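Ribonucleoside-diphosphate reductase, alpha chain (Actinobacillus ureae ATCC 25976, PDB 6DQX) is the catalytic alpha subunit of a class Id ribonucleotide reductase, which probably reduces ribonucleoside diphosphates to the deoxynucleotides needed for DNA synthesis. Local coordinates at residues 508-513 with 543-548; 503-508 with 520-525; 410-415 with 514-519; 274-279 with 549-554. All coordinates share one frame; numbering follows the deposited sequence.

Interaction 1: residues 508-513 with 543-548; sequences QAAQRQ and EELGLK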
loop_
_atom_site.group_PDB
_atom_site.type_symbol
_atom_site.label_atom_id
_atom_site.label_comp_id
_atom_site.label_asym_id
_atom_site.label_seq_id
_atom_site.Cartn_x
_atom_site.Cartn_y
_atom_site.Cartn_z
ATOM N N GLN A 508 -32.613 -17.964 -18.077
ATOM C CA GLN A 508 -31.626 -18.629 -18.904
ATOM C C GLN A 508 -30.314 -18.883 -18.174
ATOM O O GLN A 508 -29.687 -19.934 -18.373
ATOM C CB GLN A 508 -31.350 -17.861 -20.197
ATOM C CG GLN A 508 -32.466 -17.962 -21.226
ATOM C CD GLN A 508 -32.084 -17.338 -22.556
ATOM O OE1 GLN A 508 -30.918 -17.071 -22.809
ATOM N NE2 GLN A 508 -33.085 -17.043 -23.389
ATOM N N ALA A 509 -29.893 -17.917 -17.353
ATOM C CA ALA A 509 -28.682 -18.097 -16.541
ATOM C C ALA A 509 -28.894 -19.229 -15.532
ATOM O O ALA A 509 -28.026 -20.105 -15.366
ATOM C CB ALA A 509 -28.269 -16.775 -15.852
ATOM N N ALA A 510 -30.083 -19.267 -14.926
ATOM C CA ALA A 510 -30.408 -20.313 -13.959
ATOM C C ALA A 510 -30.415 -21.679 -14.618
ATOM O O ALA A 510 -29.897 -22.639 -14.045
ATOM C CB ALA A 510 -31.747 -20.042 -13.283
ATOM N N GLN A 511 -30.972 -21.744 -15.829
ATOM C CA GLN A 511 -31.065 -22.993 -16.566
ATOM C C GLN A 511 -29.713 -23.575 -16.921
ATOM O O GLN A 511 -29.498 -24.768 -16.719
ATOM C CB GLN A 511 -31.920 -22.822 -17.811
ATOM C CG GLN A 511 -32.089 -24.089 -18.634
ATOM C CD GLN A 511 -32.638 -23.842 -20.038
ATOM O OE1 GLN A 511 -32.509 -22.749 -20.608
ATOM N NE2 GLN A 511 -33.273 -24.879 -20.600
ATOM N N ARG A 512 -28.796 -22.744 -17.455
ATOM C CA ARG A 512 -27.487 -23.242 -17.848
ATOM C C ARG A 512 -26.507 -23.451 -16.671
ATOM O O ARG A 512 -25.532 -24.181 -16.828
ATOM C CB ARG A 512 -26.871 -22.375 -18.954
ATOM C CG ARG A 512 -26.345 -21.002 -18.503
ATOM C CD ARG A 512 -25.678 -20.264 -19.658
ATOM N NE ARG A 512 -26.624 -19.657 -20.566
ATOM C CZ ARG A 512 -27.171 -18.445 -20.446
ATOM N NH1 ARG A 512 -26.888 -17.621 -19.443
ATOM N NH2 ARG A 512 -28.015 -18.029 -21.359
ATOM N N GLN A 513 -26.797 -22.865 -15.509
ATOM C CA GLN A 513 -25.906 -22.969 -14.353
ATOM C C GLN A 513 -25.599 -24.397 -13.948
ATOM O O GLN A 513 -24.481 -24.660 -13.499
ATOM C CB GLN A 513 -26.411 -22.176 -13.161
ATOM C CG GLN A 513 -25.410 -22.019 -12.011
ATOM C CD GLN A 513 -24.091 -21.392 -12.449
ATOM O OE1 GLN A 513 -24.039 -20.218 -12.785
ATOM N NE2 GLN A 513 -23.023 -22.199 -12.474
ATOM N N GLU A 543 -31.571 -15.233 -6.664
ATOM C CA GLU A 543 -31.085 -16.084 -5.588
ATOM C C GLU A 543 -31.891 -17.374 -5.479
ATOM O O GLU A 543 -31.317 -18.451 -5.292
ATOM C CB GLU A 543 -31.104 -15.372 -4.221
ATOM C CG GLU A 543 -30.493 -16.231 -3.101
ATOM C CD GLU A 543 -31.490 -17.048 -2.285
ATOM O OE1 GLU A 543 -31.043 -17.915 -1.501
ATOM O OE2 GLU A 543 -32.714 -16.852 -2.414
ATOM N N GLU A 544 -33.212 -17.265 -5.546
ATOM C CA GLU A 544 -34.074 -18.461 -5.440
ATOM C C GLU A 544 -33.786 -19.496 -6.531
ATOM O O GLU A 544 -33.799 -20.687 -6.271
ATOM C CB GLU A 544 -35.565 -18.102 -5.490
ATOM C CG GLU A 544 -36.114 -17.603 -4.172
ATOM C CD GLU A 544 -37.479 -16.952 -4.321
ATOM O OE1 GLU A 544 -38.283 -17.461 -5.143
ATOM O OE2 GLU A 544 -37.731 -15.927 -3.625
ATOM N N LEU A 545 -33.508 -19.021 -7.732
ATOM C CA LEU A 545 -33.222 -19.912 -8.864
ATOM C C LEU A 545 -31.803 -20.492 -8.890
ATOM O O LEU A 545 -31.512 -21.318 -9.727
ATOM C CB LEU A 545 -33.556 -19.217 -10.168
ATOM C CG LEU A 545 -35.046 -18.940 -10.400
ATOM C CD1 LEU A 545 -35.274 -18.291 -11.745
ATOM C CD2 LEU A 545 -35.875 -20.226 -10.283
ATOM N N GLY A 546 -30.928 -20.060 -7.975
ATOM C CA GLY A 546 -29.599 -20.634 -7.811
ATOM C C GLY A 546 -28.457 -19.870 -8.459
ATOM O O GLY A 546 -27.354 -20.410 -8.524
ATOM N N LEU A 547 -28.700 -18.646 -8.956
ATOM C CA LEU A 547 -27.621 -17.826 -9.541
ATOM C C LEU A 547 -26.588 -17.557 -8.457
ATOM O O LEU A 547 -26.942 -17.363 -7.283
ATOM C CB LEU A 547 -28.105 -16.489 -10.111
ATOM C CG LEU A 547 -28.508 -16.507 -11.578
ATOM C CD1 LEU A 547 -29.675 -17.436 -11.748
ATOM C CD2 LEU A 547 -28.833 -15.124 -12.107
ATOM N N LYS A 548 -25.324 -17.628 -8.844
ATOM C CA LYS A 548 -24.233 -17.445 -7.862
ATOM C C LYS A 548 -23.818 -15.973 -7.754
ATOM O O LYS A 548 -23.187 -15.575 -6.745
ATOM C CB LYS A 548 -23.037 -18.314 -8.223
ATOM C CG LYS A 548 -23.370 -19.783 -8.359
ATOM C CD LYS A 548 -22.207 -20.546 -8.965
ATOM C CE LYS A 548 -22.449 -22.020 -8.935
ATOM N NZ LYS A 548 -21.360 -22.837 -9.537
HETATM O O HOH W 1 -29.330 -22.292 -11.207
HETATM O O HOH W 2 -24.715 -17.948 -11.563
#
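A Schellman motif ends helix 532-544, with Gly-546 taking the positive-phi position (phi 99°), and the turn sets Leu-545 and Leu-547 against Ala-510 of helix 502-513. Two leucines share the Ala-510 methyl: Leu-545 CB and Leu-547 CD1 each lie 3.7 Å from Ala-510 CB. The other branch of Leu-547, CD2, reaches Ala-509 CB at 4.1 Å. Next to this apolar patch the polar atoms meet through water. Water 1 donates to Ala-510 O (2.9 Å) and to Leu-545 O, joining a carbonyl of each segment. Water 2 donates to Gln-513 OE1 at 2.7 Å and accepts from Lys-548 N. Gln-513 sends CG opposite its own nitrogen (chi1 -169°) and then bends at chi2, which lays its amide across the extended lysine chain. The 3.4 Å between Gln-513 NE2 and Lys-548 NZ is no bond, since both are donors; each instead donates to Gln-518 O, while Gln-513 OE1 also accepts from Gln-520 NE2. The shared acceptor explains why two donors can sit so close, and convergence on one carbonyl probably eases the burial of the lysine ammonium.

Interaction 2: residues 503-508 with 520-525; sequences LSVIQQ and QSINIM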
loop_
_atom_site.group_PDB
_atom_site.type_symbol
_atom_site.label_atom_id
_atom_site.label_comp_id
_atom_site.label_asym_id
_atom_site.label_seq_id
_atom_site.Cartn_x
_atom_site.Cartn_y
_atom_site.Cartn_z
ATOM N N LEU A 503 -36.332 -10.948 -16.737
ATOM C CA LEU A 503 -36.600 -12.249 -16.141
ATOM C C LEU A 503 -36.049 -13.375 -17.024
ATOM O O LEU A 503 -35.494 -14.349 -16.490
ATOM C CB LEU A 503 -38.093 -12.458 -15.846
ATOM C CG LEU A 503 -38.456 -13.730 -15.075
ATOM C CD1 LEU A 503 -37.734 -13.844 -13.742
ATOM C CD2 LEU A 503 -39.971 -13.792 -14.865
ATOM N N SER A 504 -36.143 -13.228 -18.347
ATOM C CA SER A 504 -35.611 -14.255 -19.262
ATOM C C SER A 504 -34.085 -14.388 -19.182
ATOM O O SER A 504 -33.543 -15.499 -19.227
ATOM C CB SER A 504 -36.104 -14.071 -20.705
ATOM O OG SER A 504 -35.308 -13.167 -21.439
ATOM N N VAL A 505 -33.406 -13.259 -18.999
ATOM C CA VAL A 505 -31.954 -13.252 -18.789
ATOM C C VAL A 505 -31.604 -14.097 -17.555
ATOM O O VAL A 505 -30.763 -14.987 -17.612
ATOM C CB VAL A 505 -31.429 -11.800 -18.662
ATOM C CG1 VAL A 505 -30.004 -11.768 -18.130
ATOM C CG2 VAL A 505 -31.514 -11.102 -20.012
ATOM N N ILE A 506 -32.313 -13.849 -16.456
ATOM C CA ILE A 506 -32.093 -14.555 -15.198
ATOM C C ILE A 506 -32.445 -16.034 -15.305
ATOM O O ILE A 506 -31.666 -16.910 -14.866
ATOM C CB ILE A 506 -32.911 -13.886 -14.055
ATOM C CG1 ILE A 506 -32.461 -12.436 -13.847
ATOM C CG2 ILE A 506 -32.832 -14.674 -12.757
ATOM C CD1 ILE A 506 -30.992 -12.236 -13.678
ATOM N N GLN A 507 -33.602 -16.314 -15.910
ATOM C CA GLN A 507 -34.021 -17.705 -16.085
ATOM C C GLN A 507 -33.086 -18.533 -16.964
ATOM O O GLN A 507 -32.746 -19.665 -16.589
ATOM C CB GLN A 507 -35.466 -17.781 -16.579
ATOM C CG GLN A 507 -36.426 -17.370 -15.490
ATOM C CD GLN A 507 -37.876 -17.325 -15.926
ATOM O OE1 GLN A 507 -38.193 -17.311 -17.122
ATOM N NE2 GLN A 507 -38.755 -17.234 -14.948
ATOM N N GLN A 508 -32.613 -17.964 -18.077
ATOM C CA GLN A 508 -31.626 -18.629 -18.904
ATOM C C GLN A 508 -30.314 -18.883 -18.174
ATOM O O GLN A 508 -29.687 -19.934 -18.373
ATOM C CB GLN A 508 -31.350 -17.861 -20.197
ATOM C CG GLN A 508 -32.466 -17.962 -21.226
ATOM C CD GLN A 508 -32.084 -17.338 -22.556
ATOM O OE1 GLN A 508 -30.918 -17.071 -22.809
ATOM N NE2 GLN A 508 -33.085 -17.043 -23.389
ATOM N N GLN A 520 -21.213 -17.105 -13.827
ATOM C CA GLN A 520 -21.568 -16.383 -15.004
ATOM C C GLN A 520 -21.699 -14.884 -14.710
ATOM O O GLN A 520 -22.363 -14.521 -13.755
ATOM C CB GLN A 520 -22.949 -16.858 -15.550
ATOM C CG GLN A 520 -23.084 -18.336 -15.805
ATOM C CD GLN A 520 -24.518 -18.655 -16.197
ATOM O OE1 GLN A 520 -25.008 -18.139 -17.219
ATOM N NE2 GLN A 520 -25.219 -19.417 -15.367
ATOM N N SER A 521 -21.057 -14.047 -15.527
ATOM C CA SER A 521 -21.195 -12.580 -15.394
ATOM C C SER A 521 -22.477 -12.144 -16.043
ATOM O O SER A 521 -22.567 -12.114 -17.267
ATOM C CB SER A 521 -20.018 -11.847 -16.051
ATOM O OG SER A 521 -18.821 -12.389 -15.556
ATOM N N ILE A 522 -23.464 -11.839 -15.224
ATOM C CA ILE A 522 -24.784 -11.545 -15.690
ATOM C C ILE A 522 -25.128 -10.099 -15.367
ATOM O O ILE A 522 -25.330 -9.733 -14.194
ATOM C CB ILE A 522 -25.810 -12.516 -15.092
ATOM C CG1 ILE A 522 -25.469 -13.950 -15.529
ATOM C CG2 ILE A 522 -27.243 -12.078 -15.428
ATOM C CD1 ILE A 522 -25.650 -14.270 -17.018
ATOM N N ASN A 523 -25.227 -9.332 -16.436
ATOM C CA ASN A 523 -25.744 -7.951 -16.407
ATOM C C ASN A 523 -27.237 -7.941 -16.681
ATOM O O ASN A 523 -27.759 -8.820 -17.357
ATOM C CB ASN A 523 -25.035 -7.101 -17.473
ATOM C CG ASN A 523 -23.553 -6.898 -17.181
ATOM O OD1 ASN A 523 -23.184 -6.661 -16.041
ATOM N ND2 ASN A 523 -22.709 -6.971 -18.216
ATOM N N ILE A 524 -27.926 -6.930 -16.161
ATOM C CA ILE A 524 -29.323 -6.690 -16.528
ATOM C C ILE A 524 -29.445 -5.205 -16.864
ATOM O O ILE A 524 -28.576 -4.399 -16.496
ATOM C CB ILE A 524 -30.329 -7.081 -15.422
ATOM C CG1 ILE A 524 -30.104 -6.296 -14.131
ATOM C CG2 ILE A 524 -30.264 -8.577 -15.120
ATOM C CD1 ILE A 524 -31.230 -6.470 -13.128
ATOM N N MET A 525 -30.520 -4.870 -17.563
ATOM C CA MET A 525 -30.779 -3.510 -17.995
ATOM C C MET A 525 -32.199 -3.170 -17.608
ATOM O O MET A 525 -33.144 -3.882 -17.990
ATOM C CB MET A 525 -30.574 -3.381 -19.493
ATOM C CG MET A 525 -30.482 -1.935 -19.953
ATOM S SD MET A 525 -30.096 -1.816 -21.699
ATOM C CE MET A 525 -28.301 -1.903 -21.714
#
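Val-505 and Ile-506 of helix 502-513 pack on Ile-522, just before strand 524-525, and Ile-524 within it; that strand opens a beta-alpha-beta crossover made by strand 524-525, helix 532-544 and strand 549-554 in the reductase barrel. The tight part is a small cluster of methyl groups. Val-505 holds CG1 trans to N (chi1 167°), where it sits 3.9 Å from Ile-522 CG2 and 3.8 Å from Asn-523 O; the valine and Ile-522 side chains lie alongside, pointing opposite ways. Looser is the approach of Val-505 CG1 to Ile-524 CG2, at 4.4 Å. On the helix, Leu-503 points away from the strand and, like Gln-507, is partly exposed. Asn-523 CB points away from the helix too, yet its amide is buried, with ND2 bonded to Glu-432 and OD1 receiving Tyr-552 N. From the helix, the Ile-506 CD1 methyl reaches both isoleucines, crossing them at a slant: it is 4.1 Å from Ile-522 CG2 and 4.0 Å from Ile-524 CG2.

Interaction 3: residues 410-415 with 514-519; sequences TLMSIA and KYIDQG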
loop_
_atom_site.group_PDB
_atom_site.type_symbol
_atom_site.label_atom_id
_atom_site.label_comp_id
_atom_site.label_asym_id
_atom_site.label_seq_id
_atom_site.Cartn_x
_atom_site.Cartn_y
_atom_site.Cartn_z
ATOM N N THR A 410 -11.920 -26.985 -11.990
ATOM C CA THR A 410 -13.023 -26.404 -12.719
ATOM C C THR A 410 -12.630 -26.246 -14.184
ATOM O O THR A 410 -11.452 -26.092 -14.510
ATOM C CB THR A 410 -13.408 -25.003 -12.156
ATOM O OG1 THR A 410 -12.322 -24.082 -12.368
ATOM C CG2 THR A 410 -13.759 -25.132 -10.674
ATOM N N LEU A 411 -13.629 -26.276 -15.054
ATOM C CA LEU A 411 -13.474 -26.163 -16.487
ATOM C C LEU A 411 -14.162 -24.947 -17.127
ATOM O O LEU A 411 -13.638 -24.437 -18.129
ATOM C CB LEU A 411 -14.011 -27.427 -17.172
ATOM C CG LEU A 411 -13.089 -28.661 -17.190
ATOM C CD1 LEU A 411 -11.733 -28.311 -17.820
ATOM C CD2 LEU A 411 -12.909 -29.260 -15.819
ATOM N N MET A 412 -15.287 -24.491 -16.588
ATOM C CA MET A 412 -16.119 -23.490 -17.286
ATOM C C MET A 412 -16.552 -22.298 -16.472
ATOM O O MET A 412 -16.923 -22.431 -15.316
ATOM C CB MET A 412 -17.381 -24.158 -17.888
ATOM C CG MET A 412 -17.065 -25.075 -19.056
ATOM S SD MET A 412 -18.526 -25.920 -19.695
ATOM C CE MET A 412 -19.292 -24.459 -20.399
ATOM N N SER A 413 -16.552 -21.140 -17.119
ATOM C CA SER A 413 -17.014 -19.908 -16.501
ATOM C C SER A 413 -17.409 -18.968 -17.609
ATOM O O SER A 413 -16.734 -18.919 -18.653
ATOM C CB SER A 413 -15.885 -19.274 -15.653
ATOM O OG SER A 413 -14.804 -18.874 -16.458
ATOM N N ILE A 414 -18.427 -18.152 -17.384
ATOM C CA ILE A 414 -18.903 -17.268 -18.459
ATOM C C ILE A 414 -18.549 -15.814 -18.171
ATOM O O ILE A 414 -19.326 -15.058 -17.595
ATOM C CB ILE A 414 -20.427 -17.454 -18.740
ATOM C CG1 ILE A 414 -20.788 -18.930 -18.867
ATOM C CG2 ILE A 414 -20.861 -16.633 -19.950
ATOM C CD1 ILE A 414 -19.994 -19.706 -19.890
ATOM N N ALA A 415 -17.339 -15.453 -18.570
ATOM C CA ALA A 415 -16.848 -14.084 -18.444
ATOM C C ALA A 415 -17.489 -13.099 -19.447
ATOM O O ALA A 415 -18.039 -13.501 -20.479
ATOM C CB ALA A 415 -15.345 -14.080 -18.617
ATOM N N LYS A 514 -26.543 -25.329 -14.131
ATOM C CA LYS A 514 -26.264 -26.717 -13.767
ATOM C C LYS A 514 -25.132 -27.349 -14.568
ATOM O O LYS A 514 -24.526 -28.340 -14.118
ATOM C CB LYS A 514 -27.523 -27.602 -13.843
ATOM C CG LYS A 514 -27.997 -27.933 -15.245
ATOM C CD LYS A 514 -29.279 -28.762 -15.211
ATOM C CE LYS A 514 -30.490 -27.912 -14.873
ATOM N NZ LYS A 514 -30.848 -26.947 -15.943
ATOM N N TYR A 515 -24.827 -26.786 -15.744
ATOM C CA TYR A 515 -23.752 -27.274 -16.592
ATOM C C TYR A 515 -22.423 -26.524 -16.462
ATOM O O TYR A 515 -21.493 -26.815 -17.208
ATOM C CB TYR A 515 -24.188 -27.156 -18.043
ATOM C CG TYR A 515 -25.445 -27.915 -18.322
ATOM C CD1 TYR A 515 -25.472 -29.284 -18.162
ATOM C CD2 TYR A 515 -26.606 -27.270 -18.733
ATOM C CE1 TYR A 515 -26.641 -30.016 -18.412
ATOM C CE2 TYR A 515 -27.786 -27.993 -18.966
ATOM C CZ TYR A 515 -27.771 -29.357 -18.834
ATOM O OH TYR A 515 -28.925 -30.093 -19.068
ATOM N N ILE A 516 -22.345 -25.574 -15.531
ATOM C CA ILE A 516 -21.182 -24.659 -15.420
ATOM C C ILE A 516 -20.661 -24.779 -14.000
ATOM O O ILE A 516 -21.364 -24.471 -13.023
ATOM C CB ILE A 516 -21.600 -23.198 -15.725
ATOM C CG1 ILE A 516 -22.037 -23.047 -17.188
ATOM C CG2 ILE A 516 -20.442 -22.225 -15.427
ATOM C CD1 ILE A 516 -22.813 -21.770 -17.465
ATOM N N ASP A 517 -19.433 -25.266 -13.871
ATOM C CA ASP A 517 -18.870 -25.484 -12.544
ATOM C C ASP A 517 -18.394 -24.201 -11.812
ATOM O O ASP A 517 -18.313 -24.211 -10.585
ATOM C CB ASP A 517 -17.831 -26.642 -12.533
ATOM C CG ASP A 517 -16.725 -26.481 -13.567
ATOM O OD1 ASP A 517 -16.606 -25.394 -14.174
ATOM O OD2 ASP A 517 -15.940 -27.456 -13.764
ATOM N N GLN A 518 -18.097 -23.133 -12.540
ATOM C CA GLN A 518 -17.904 -21.821 -11.932
ATOM C C GLN A 518 -19.195 -21.013 -12.098
ATOM O O GLN A 518 -20.304 -21.524 -11.810
ATOM C CB GLN A 518 -16.655 -21.131 -12.476
ATOM C CG GLN A 518 -15.347 -21.912 -12.317
ATOM C CD GLN A 518 -14.138 -20.983 -12.322
ATOM O OE1 GLN A 518 -14.024 -20.100 -11.465
ATOM N NE2 GLN A 518 -13.275 -21.131 -13.309
ATOM N N GLY A 519 -19.079 -19.765 -12.524
ATOM C CA GLY A 519 -20.236 -18.872 -12.573
ATOM C C GLY A 519 -20.400 -18.161 -13.873
ATOM O O GLY A 519 -19.821 -18.546 -14.926
#
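The Asp-517 carboxylate faces the backbone of Leu-411 and Met-412, meeting both N-H groups on its syn sides, while the Tyr-515 ring carries Lys-514 CG over the centre of one face and sends its hydroxyl to Asn-374. Met-412 N bonds Asp-517 OD1 at 2.9 Å; Leu-411 N reaches OD2 at 2.9 Å, 17° out of the carboxylate plane, with a weaker branch to OD1. Further along, the two irregular loops pair through their main chains: Gln-518 N gives a 3.1 Å bond to Met-412 O, and Ile-414 N bonds Gly-519 O at 2.9 Å. Ile-516 packs beside this pairing, CG2 lying 3.5 Å from Met-412 O and CD1 touching Ile-414 CG1 at 3.8 Å, the two side chains at about a right angle. Gln-518 crosses Thr-410 in the same manner; Thr-410 OG1 and Gln-518 NE2 both donate to Leu-346 O, and Gln-518 OE1 accepts from Met-279 N. Thus the loop after helix 502-513 is tied to the loop before helix 418-423 by side chain and backbone alike, and the two N-H groups on Asp-517 would favour its ionised form.

Interaction 4: residues 274-279 with 549-554; sequences LCTEIM and SIYYQY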
loop_
_atom_site.group_PDB
_atom_site.type_symbol
_atom_site.label_atom_id
_atom_site.label_comp_id
_atom_site.label_asym_id
_atom_site.label_seq_id
_atom_site.Cartn_x
_atom_site.Cartn_y
_atom_site.Cartn_z
ATOM N N LEU A 274 -13.108 -9.907 -10.212
ATOM C CA LEU A 274 -13.447 -8.579 -10.713
ATOM C C LEU A 274 -14.747 -8.554 -11.528
ATOM O O LEU A 274 -15.499 -7.588 -11.448
ATOM C CB LEU A 274 -12.300 -8.065 -11.573
ATOM C CG LEU A 274 -12.408 -6.657 -12.124
ATOM C CD1 LEU A 274 -12.334 -5.669 -10.985
ATOM C CD2 LEU A 274 -11.271 -6.405 -13.110
ATOM N N CYS A 275 -15.006 -9.610 -12.319
ATOM C CA CYS A 275 -16.160 -9.650 -13.230
ATOM C C CYS A 275 -17.327 -10.563 -12.819
ATOM O O CYS A 275 -18.335 -10.584 -13.527
ATOM C CB CYS A 275 -15.677 -10.001 -14.630
ATOM S SG CYS A 275 -14.515 -8.761 -15.273
ATOM N N THR A 276 -17.196 -11.216 -11.662
ATOM C CA THR A 276 -18.225 -12.003 -10.946
ATOM C C THR A 276 -18.517 -13.401 -11.509
ATOM O O THR A 276 -19.427 -14.067 -11.007
ATOM C CB THR A 276 -19.588 -11.276 -10.722
ATOM O OG1 THR A 276 -20.348 -11.248 -11.944
ATOM C CG2 THR A 276 -19.412 -9.855 -10.223
ATOM N N GLU A 277 -17.731 -13.879 -12.468
ATOM C CA GLU A 277 -17.952 -15.215 -13.048
ATOM C C GLU A 277 -17.116 -16.319 -12.374
ATOM O O GLU A 277 -17.390 -17.513 -12.570
ATOM C CB GLU A 277 -17.624 -15.207 -14.547
ATOM C CG GLU A 277 -16.166 -15.467 -14.957
ATOM C CD GLU A 277 -15.257 -14.250 -14.927
ATOM O OE1 GLU A 277 -15.658 -13.193 -14.415
ATOM O OE2 GLU A 277 -14.145 -14.341 -15.481
ATOM N N ILE A 278 -16.080 -15.936 -11.626
ATOM C CA ILE A 278 -15.195 -16.944 -11.033
ATOM C C ILE A 278 -15.756 -17.429 -9.704
ATOM O O ILE A 278 -16.340 -16.660 -8.946
ATOM C CB ILE A 278 -13.762 -16.368 -10.863
ATOM C CG1 ILE A 278 -13.193 -16.002 -12.253
ATOM C CG2 ILE A 278 -12.845 -17.335 -10.126
ATOM C CD1 ILE A 278 -12.918 -17.191 -13.158
ATOM N N MET A 279 -15.571 -18.725 -9.434
ATOM C CA MET A 279 -16.075 -19.372 -8.200
ATOM C C MET A 279 -15.021 -20.341 -7.708
ATOM O O MET A 279 -15.142 -21.561 -7.887
ATOM C CB MET A 279 -17.415 -20.096 -8.461
ATOM C CG MET A 279 -18.499 -19.185 -9.015
ATOM S SD MET A 279 -19.172 -18.185 -7.710
ATOM C CE MET A 279 -19.777 -16.735 -8.557
ATOM N N SER A 549 -24.164 -15.168 -8.756
ATOM C CA SER A 549 -23.809 -13.747 -8.761
ATOM C C SER A 549 -24.674 -12.935 -9.700
ATOM O O SER A 549 -25.368 -13.487 -10.569
ATOM C CB SER A 549 -22.330 -13.547 -9.138
ATOM O OG SER A 549 -22.061 -14.038 -10.447
ATOM N N ILE A 550 -24.658 -11.629 -9.494
ATOM C CA ILE A 550 -25.145 -10.646 -10.450
ATOM C C ILE A 550 -24.030 -9.606 -10.589
ATOM O O ILE A 550 -23.396 -9.240 -9.594
ATOM C CB ILE A 550 -26.451 -9.948 -9.993
ATOM C CG1 ILE A 550 -27.641 -10.919 -9.988
ATOM C CG2 ILE A 550 -26.762 -8.753 -10.879
ATOM C CD1 ILE A 550 -28.108 -11.352 -11.356
ATOM N N TYR A 551 -23.823 -9.126 -11.810
ATOM C CA TYR A 551 -22.770 -8.167 -12.139
ATOM C C TYR A 551 -23.341 -6.729 -12.098
ATOM O O TYR A 551 -23.684 -6.299 -11.014
ATOM C CB TYR A 551 -22.151 -8.567 -13.474
ATOM C CG TYR A 551 -20.818 -7.960 -13.873
ATOM C CD1 TYR A 551 -19.922 -7.441 -12.937
ATOM C CD2 TYR A 551 -20.443 -7.945 -15.210
ATOM C CE1 TYR A 551 -18.696 -6.917 -13.348
ATOM C CE2 TYR A 551 -19.234 -7.451 -15.617
ATOM C CZ TYR A 551 -18.374 -6.928 -14.684
ATOM O OH TYR A 551 -17.185 -6.431 -15.119
ATOM N N TYR A 552 -23.410 -6.002 -13.211
ATOM C CA TYR A 552 -23.917 -4.611 -13.252
ATOM C C TYR A 552 -25.416 -4.522 -13.495
ATOM O O TYR A 552 -25.974 -5.306 -14.258
ATOM C CB TYR A 552 -23.282 -3.822 -14.415
ATOM C CG TYR A 552 -21.944 -3.237 -14.138
ATOM C CD1 TYR A 552 -21.825 -1.945 -13.597
ATOM C CD2 TYR A 552 -20.768 -3.955 -14.436
ATOM C CE1 TYR A 552 -20.571 -1.389 -13.351
ATOM C CE2 TYR A 552 -19.503 -3.415 -14.181
ATOM C CZ TYR A 552 -19.406 -2.140 -13.635
ATOM O OH TYR A 552 -18.155 -1.607 -13.384
ATOM N N GLN A 553 -26.051 -3.513 -12.900
ATOM C CA GLN A 553 -27.399 -3.139 -13.280
ATOM C C GLN A 553 -27.229 -1.897 -14.109
ATOM O O GLN A 553 -26.837 -0.847 -13.576
ATOM C CB GLN A 553 -28.254 -2.874 -12.051
ATOM C CG GLN A 553 -29.706 -2.527 -12.349
ATOM C CD GLN A 553 -30.449 -2.067 -11.123
ATOM O OE1 GLN A 553 -30.459 -2.746 -10.084
ATOM N NE2 GLN A 553 -31.120 -0.921 -11.241
ATOM N N TYR A 554 -27.428 -2.043 -15.415
ATOM C CA TYR A 554 -27.377 -0.923 -16.335
ATOM C C TYR A 554 -28.702 -0.193 -16.342
ATOM O O TYR A 554 -29.748 -0.740 -15.976
ATOM C CB TYR A 554 -27.027 -1.378 -17.748
ATOM C CG TYR A 554 -25.618 -1.878 -17.904
ATOM C CD1 TYR A 554 -24.535 -1.097 -17.487
ATOM C CD2 TYR A 554 -25.345 -3.124 -18.497
ATOM C CE1 TYR A 554 -23.230 -1.543 -17.629
ATOM C CE2 TYR A 554 -24.033 -3.569 -18.656
ATOM C CZ TYR A 554 -22.983 -2.774 -18.209
ATOM O OH TYR A 554 -21.672 -3.180 -18.337
HETATM O O HOH W 3 -15.693 -5.115 -13.149
HETATM O O HOH W 4 -22.945 -11.908 -12.389
#
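A chi1 of -165° turns the Tyr-551 ring away from its backbone N and lays it against Cys-275 and Thr-276, while Ser-549 (chi1 61°) and Thr-276 (chi1 76°) both tuck their hydroxyls between nitrogen and carbonyl carbon. Ser-549 OG then donates to Thr-276 O at 2.7 Å, and Thr-276 OG1 in turn donates to the carbonyl of the residue before it, Cys-275 O, at 2.6 Å. Water 4 gives a hydrogen to each hydroxyl, 2.7 Å from Thr-276 OG1. The tyrosine ring is sandwiched: Cys-275 O stands above the centre of one face, and CD2 of Tyr-552 lies over the other. Cys-275 SG is 3.5 Å from Tyr-551 OH and makes an oblique sulfur-aromatic contact with the ring. In the ring plane, water 3 lies 2.8 Å from Tyr-551 OH and donates to Leu-274 O. A cysteine beside the first of two consecutive tyrosines, the second set edge-on against the first, resembles the cysteine and tyrosine pair through which class I reductases pass a radical to the active site, so Tyr-552, Tyr-551 and Cys-275 probably form that route here. Strand 549-554 runs between strand 247-249, antiparallel, and strand 524-525, parallel. Helix 532-544 packs on Ile-550, and the 274-279 loop touches strands 209-213 and 247-249 through Leu-274, Thr-276 and Met-279.

The four contacts lie close together, their centres about 9 to 15 Å apart. Residues 503-525 run without a break through interactions 1, 2 and 3: interactions 1 and 2 share helix 502-513 and Gln-508, and interaction 3 uses the loop that follows. Their segments alternate along the chain, and all three are nested within the long loop closed by interaction 4. Interactions 2 and 4 meet in one sheet, where strands 524-525 and 549-554 are neighbours. Gln-518 ties interaction 3 to interactions 1 and 4, and Ser-521 OG bonds Cys-275 O. Elements from 503 to 554 thus pack together beside the 274-279 loop, probably holding cysteine loop and tyrosine strand in place within the barrel.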